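PDB 6PTM: uncharacterized protein from Bacteroides ovatus CL02T12C04, which is an exo-acting carrageenase of glycoside hydrolase family GH42, a hydrolase that probably releases sugars from the chain ends of carrageenan. Local coordinates for residues E293-C298 with K394-L399. Numbering follows the deposited sequence.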
loop_
_atom_site.group_PDB
_atom_site.type_symbol
_atom_site.label_atom_id
_atom_site.label_comp_id
_atom_site.label_asym_id
_atom_site.label_seq_id
_atom_site.Cartn_x
_atom_site.Cartn_y
_atom_site.Cartn_z
ATOM N N GLU A 293 9.380 -3.307 -7.129
ATOM C CA GLU A 293 8.329 -4.054 -7.885
ATOM C C GLU A 293 8.901 -5.374 -8.381
ATOM O O GLU A 293 8.919 -5.650 -9.586
ATOM C CB GLU A 293 7.784 -3.254 -9.068
ATOM C CG GLU A 293 7.045 -1.991 -8.635
ATOM C CD GLU A 293 6.123 -1.418 -9.706
ATOM O OE1 GLU A 293 6.375 -1.701 -10.901
ATOM O OE2 GLU A 293 5.178 -0.704 -9.341
ATOM N N PRO A 294 9.459 -6.198 -7.476
ATOM C CA PRO A 294 9.928 -7.530 -7.862
ATOM C C PRO A 294 8.777 -8.426 -8.349
ATOM O O PRO A 294 7.622 -8.291 -7.875
ATOM C CB PRO A 294 10.522 -8.070 -6.550
ATOM C CG PRO A 294 9.661 -7.411 -5.521
ATOM C CD PRO A 294 9.571 -5.976 -6.020
ATOM N N HIS A 295 9.104 -9.283 -9.322
ATOM C CA HIS A 295 8.240 -10.378 -9.803
ATOM C C HIS A 295 9.057 -11.233 -10.763
ATOM O O HIS A 295 9.985 -10.680 -11.444
ATOM C CB HIS A 295 6.902 -9.871 -10.377
ATOM C CG HIS A 295 6.968 -8.597 -11.171
ATOM N ND1 HIS A 295 7.238 -8.586 -12.514
ATOM C CD2 HIS A 295 6.718 -7.305 -10.830
ATOM C CE1 HIS A 295 7.218 -7.343 -12.963
ATOM N NE2 HIS A 295 6.872 -6.531 -11.959
ATOM N N TRP A 296 8.756 -12.527 -10.722
ATOM C CA TRP A 296 9.402 -13.608 -11.498
ATOM C C TRP A 296 8.321 -14.375 -12.247
ATOM O O TRP A 296 8.225 -15.618 -12.075
ATOM C CB TRP A 296 10.227 -14.493 -10.564
ATOM C CG TRP A 296 11.488 -13.827 -10.095
ATOM C CD1 TRP A 296 12.728 -13.983 -10.635
ATOM C CD2 TRP A 296 11.642 -12.877 -9.024
ATOM N NE1 TRP A 296 13.645 -13.227 -9.966
ATOM C CE2 TRP A 296 13.020 -12.561 -8.953
ATOM C CE3 TRP A 296 10.776 -12.330 -8.078
ATOM C CZ2 TRP A 296 13.538 -11.676 -8.019
ATOM C CZ3 TRP A 296 11.286 -11.457 -7.145
ATOM C CH2 TRP A 296 12.647 -11.128 -7.120
ATOM N N ASN A 297 7.477 -13.628 -12.970
ATOM C CA ASN A 297 6.354 -14.217 -13.730
ATOM C C ASN A 297 6.918 -15.285 -14.667
ATOM O O ASN A 297 7.985 -15.068 -15.260
ATOM C CB ASN A 297 5.564 -13.197 -14.543
ATOM C CG ASN A 297 4.918 -12.120 -13.698
ATOM O OD1 ASN A 297 4.661 -12.332 -12.514
ATOM N ND2 ASN A 297 4.565 -10.990 -14.322
ATOM N N CYS A 298 6.208 -16.399 -14.783
ATOM C CA CYS A 298 6.731 -17.643 -15.380
ATOM C C CYS A 298 5.610 -18.360 -16.156
ATOM O O CYS A 298 5.681 -19.581 -16.279
ATOM C CB CYS A 298 7.339 -18.493 -14.269
ATOM S SG CYS A 298 6.146 -19.060 -13.030
ATOM N N LYS A 394 9.332 -3.145 -2.120
ATOM C CA LYS A 394 8.295 -2.347 -2.831
ATOM C C LYS A 394 7.391 -3.319 -3.605
ATOM O O LYS A 394 7.488 -3.435 -4.846
ATOM C CB LYS A 394 8.929 -1.277 -3.706
ATOM C CG LYS A 394 7.902 -0.407 -4.425
ATOM C CD LYS A 394 8.483 0.472 -5.470
ATOM C CE LYS A 394 9.445 1.504 -4.894
ATOM N NZ LYS A 394 9.923 2.453 -5.937
ATOM N N ILE A 395 6.558 -4.036 -2.862
ATOM C CA ILE A 395 5.676 -5.094 -3.424
ATOM C C ILE A 395 4.475 -4.421 -4.077
ATOM O O ILE A 395 3.878 -3.544 -3.443
ATOM C CB ILE A 395 5.222 -6.072 -2.334
ATOM C CG1 ILE A 395 6.401 -6.859 -1.760
ATOM C CG2 ILE A 395 4.134 -6.970 -2.880
ATOM C CD1 ILE A 395 6.055 -7.509 -0.441
ATOM N N MET A 396 4.111 -4.865 -5.279
ATOM C CA MET A 396 2.861 -4.408 -5.934
ATOM C C MET A 396 1.705 -5.143 -5.270
ATOM O O MET A 396 1.585 -6.337 -5.447
ATOM C CB MET A 396 2.894 -4.739 -7.423
ATOM C CG MET A 396 3.942 -3.956 -8.179
ATOM S SD MET A 396 4.392 -4.803 -9.702
ATOM C CE MET A 396 2.782 -5.112 -10.461
ATOM N N PRO A 397 0.798 -4.509 -4.508
ATOM C CA PRO A 397 -0.229 -5.271 -3.798
ATOM C C PRO A 397 -1.153 -6.100 -4.692
ATOM O O PRO A 397 -1.703 -7.042 -4.194
ATOM C CB PRO A 397 -1.040 -4.192 -3.096
ATOM C CG PRO A 397 -0.037 -3.089 -2.889
ATOM C CD PRO A 397 0.784 -3.088 -4.160
ATOM N N ASN A 398 -1.336 -5.716 -5.957
ATOM C CA ASN A 398 -2.234 -6.437 -6.907
ATOM C C ASN A 398 -1.645 -7.837 -7.209
ATOM O O ASN A 398 -2.420 -8.688 -7.653
ATOM C CB ASN A 398 -2.630 -5.598 -8.152
ATOM C CG ASN A 398 -1.537 -5.266 -9.145
ATOM O OD1 ASN A 398 -0.375 -5.619 -8.982
ATOM N ND2 ASN A 398 -1.917 -4.658 -10.254
ATOM N N LEU A 399 -0.381 -8.122 -6.891
ATOM C CA LEU A 399 0.151 -9.505 -7.026
ATOM C C LEU A 399 -0.475 -10.423 -5.964
ATOM O O LEU A 399 -0.387 -11.622 -6.119
ATOM C CB LEU A 399 1.675 -9.502 -6.981
ATOM C CG LEU A 399 2.387 -8.807 -8.132
ATOM C CD1 LEU A 399 3.888 -8.895 -7.971
ATOM C CD2 LEU A 399 1.968 -9.418 -9.458
HETATM O O HOH W 1 6.013 -6.448 -6.946
#
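Backbone bonding between E293 and K394 joins the two segments where the parallel strands 288-292 and 391-394 run out at their C-terminal ends. E293 N donates to K394 O at 3.0 Å, a weak bond bent to 129°, and E293 CA lies 3.2 Å from the same oxygen, a CA-H...O contact. Just past this point, a water bridges the segments: it donates to P294 O at 2.6 Å and accepts from M396 N at 3.0 Å, so both backbone groups are satisfied although the chains have diverged.

Nonpolar contact centres on M396. Its side chain crosses that of E293 at about a right angle, CG lying 3.7 Å from E293 CG with the carboxylate alongside. With CG anti to the carbonyl carbon (chi1 -67°) and chi2 extended, SD reaches the imidazole of H295. SD sits 3.6 Å from H295 CD2, a Met-aromatic contact made obliquely. L399 adds a methyl group, CD1, 3.8 Å from P294 O and also against H295 CB.

K394 NZ finds its partners beyond this pairing, bonding to N292 OD1 and forming a salt bridge with E470. E293 OE2 lies near the like-charged D424 OD2. Following N292 at the strand end, E293 holds a position consistent with the general acid/base of GH42 enzymes. Because the direct bond is weak, the water and the M396 packing largely set E293 and H295 against the neighbouring loop of the catalytic barrel.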